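Local coordinates for protein vestitone reductase (Medicago sativa, PDB 2P4H) that catalyses the stereospecific NADPH-dependent reduction of (3R)-vestitone to the isoflavan DMI, the penultimate step in the biosynthesis of the phytoalexin medicarpin, at residues L139-W144 against G245-C249. Numbering follows the deposited sequence.
Sequences LDESDW and GRYNC
R246 reaches from its strand into the turn D140-D143 and ends flat against W144. Its CB packs on E141 CG at 4.0 Å, and CD passes E141 O on the way to the indole. The bend at chi3 (79°) turns the guanidinium over the tryptophan's six-membered ring, NE and CZ above CZ2, NH1 over CE2, NH2 over CZ3 and CH2; the planes are 4° apart and CZ stands 3.5 Å from the ring centroid, a stacked cation-pi pair. NH1 donates twice: nearly straight to D143 O at 2.8 Å, in the guanidinium plane, and tilted out of that plane and more bent to E141 O at 3.0 Å, NH1 standing above both carbonyl planes. NE is salt-bridged to E168 of helix 158-177. With an alanine in place of W144 the guanidinium loses its stacking partner and is likely to face a gap, held in its plane less firmly though the NH1 bonds and the E168 salt bridge would remain. Further along, E141 OE2 accepts a hydrogen bond from N248 N (2.8 Å, 172°). The turn is type I, with an Asx turn at D140. Strand 245-248, an edge strand of the parallel Rossmann-type sheet, thus pairs with strand 182-187 on one side and gives N248 N-H to a loop side chain on the other.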
loop_
_atom_site.group_PDB
_atom_site.type_symbol
_atom_site.label_atom_id
_atom_site.label_comp_id
_atom_site.label_asym_id
_atom_site.label_seq_id
_atom_site.Cartn_x
_atom_site.Cartn_y
_atom_site.Cartn_z
ATOM N N LEU A 139 -5.198 -16.831 -2.567
ATOM C CA LEU A 139 -4.545 -16.831 -1.261
ATOM C C LEU A 139 -5.364 -16.070 -0.229
ATOM O O LEU A 139 -6.195 -15.232 -0.578
ATOM C CB LEU A 139 -3.167 -16.171 -1.365
ATOM C CG LEU A 139 -2.168 -16.761 -2.364
ATOM C CD1 LEU A 139 -0.894 -15.933 -2.367
ATOM C CD2 LEU A 139 -1.866 -18.204 -1.992
ATOM N N ASP A 140 -5.148 -16.385 1.045
ATOM C CA ASP A 140 -5.824 -15.661 2.110
ATOM C C ASP A 140 -4.810 -15.263 3.184
ATOM O O ASP A 140 -3.600 -15.401 2.986
ATOM C CB ASP A 140 -7.008 -16.451 2.708
ATOM C CG ASP A 140 -6.593 -17.726 3.409
ATOM O OD1 ASP A 140 -5.416 -17.863 3.785
ATOM O OD2 ASP A 140 -7.476 -18.593 3.599
ATOM N N GLU A 141 -5.299 -14.765 4.309
ATOM C CA GLU A 141 -4.424 -14.296 5.375
ATOM C C GLU A 141 -3.565 -15.349 6.079
ATOM O O GLU A 141 -2.727 -15.007 6.922
ATOM C CB GLU A 141 -5.250 -13.505 6.399
ATOM C CG GLU A 141 -5.826 -12.184 5.862
ATOM C CD GLU A 141 -7.082 -12.347 5.006
ATOM O OE1 GLU A 141 -7.604 -13.477 4.875
ATOM O OE2 GLU A 141 -7.556 -11.324 4.466
ATOM N N SER A 142 -3.760 -16.620 5.740
ATOM C CA SER A 142 -2.962 -17.683 6.351
ATOM C C SER A 142 -1.722 -17.977 5.510
ATOM O O SER A 142 -0.821 -18.695 5.947
ATOM C CB SER A 142 -3.784 -18.970 6.494
ATOM O OG SER A 142 -4.032 -19.567 5.233
ATOM N N ASP A 143 -1.672 -17.416 4.306
ATOM C CA ASP A 143 -0.548 -17.647 3.406
ATOM C C ASP A 143 0.600 -16.669 3.597
ATOM O O ASP A 143 0.389 -15.480 3.839
ATOM C CB ASP A 143 -1.031 -17.602 1.956
ATOM C CG ASP A 143 -1.960 -18.747 1.624
ATOM O OD1 ASP A 143 -1.503 -19.910 1.679
ATOM O OD2 ASP A 143 -3.143 -18.494 1.317
ATOM N N TRP A 144 1.819 -17.187 3.480
ATOM C CA TRP A 144 3.037 -16.399 3.631
ATOM C C TRP A 144 4.086 -16.786 2.607
ATOM O O TRP A 144 4.191 -17.955 2.232
ATOM C CB TRP A 144 3.674 -16.620 5.007
ATOM C CG TRP A 144 3.022 -15.923 6.143
ATOM C CD1 TRP A 144 2.144 -16.457 7.039
ATOM C CD2 TRP A 144 3.231 -14.566 6.540
ATOM N NE1 TRP A 144 1.796 -15.515 7.977
ATOM C CE2 TRP A 144 2.449 -14.345 7.693
ATOM C CE3 TRP A 144 4.006 -13.514 6.034
ATOM C CZ2 TRP A 144 2.420 -13.112 8.354
ATOM C CZ3 TRP A 144 3.978 -12.287 6.692
ATOM C CH2 TRP A 144 3.189 -12.100 7.840
ATOM N N GLY A 245 -4.958 -8.056 13.391
ATOM C CA GLY A 245 -4.384 -9.131 12.603
ATOM C C GLY A 245 -4.208 -8.730 11.151
ATOM O O GLY A 245 -4.223 -7.537 10.825
ATOM N N ARG A 246 -4.052 -9.722 10.277
ATOM C CA ARG A 246 -3.849 -9.473 8.850
ATOM C C ARG A 246 -5.149 -9.371 8.062
ATOM O O ARG A 246 -6.098 -10.111 8.310
ATOM C CB ARG A 246 -3.039 -10.602 8.212
ATOM C CG ARG A 246 -1.823 -11.077 8.969
ATOM C CD ARG A 246 -1.155 -12.179 8.167
ATOM N NE ARG A 246 -0.345 -11.656 7.070
ATOM C CZ ARG A 246 0.062 -12.372 6.026
ATOM N NH1 ARG A 246 -0.280 -13.651 5.910
ATOM N NH2 ARG A 246 0.856 -11.825 5.118
ATOM N N TYR A 247 -5.169 -8.467 7.088
ATOM C CA TYR A 247 -6.328 -8.300 6.219
ATOM C C TYR A 247 -5.891 -8.027 4.789
ATOM O O TYR A 247 -5.183 -7.049 4.528
ATOM C CB TYR A 247 -7.204 -7.124 6.665
ATOM C CG TYR A 247 -8.019 -7.369 7.911
ATOM C CD1 TYR A 247 -9.311 -7.888 7.833
ATOM C CD2 TYR A 247 -7.492 -7.091 9.168
ATOM C CE1 TYR A 247 -10.058 -8.125 8.981
ATOM C CE2 TYR A 247 -8.228 -7.326 10.328
ATOM C CZ TYR A 247 -9.509 -7.844 10.223
ATOM O OH TYR A 247 -10.234 -8.097 11.365
ATOM N N ASN A 248 -6.290 -8.899 3.870
ATOM C CA ASN A 248 -6.011 -8.667 2.456
ATOM C C ASN A 248 -6.908 -7.484 2.089
ATOM O O ASN A 248 -8.034 -7.380 2.584
ATOM C CB ASN A 248 -6.449 -9.854 1.589
ATOM C CG ASN A 248 -5.411 -10.953 1.503
ATOM O OD1 ASN A 248 -4.216 -10.718 1.679
ATOM N ND2 ASN A 248 -5.866 -12.165 1.198
ATOM N N CYS A 249 -6.418 -6.595 1.235
ATOM C CA CYS A 249 -7.210 -5.447 0.781
ATOM C C CYS A 249 -6.956 -5.428 -0.724
ATOM O O CYS A 249 -6.272 -4.550 -1.260
ATOM C CB CYS A 249 -6.709 -4.169 1.448
ATOM S SG CYS A 249 -7.751 -2.738 1.135
HETATM O O HOH W 1 -3.149 -13.299 0.940
HETATM O O HOH W 2 -9.528 -9.615 3.586
#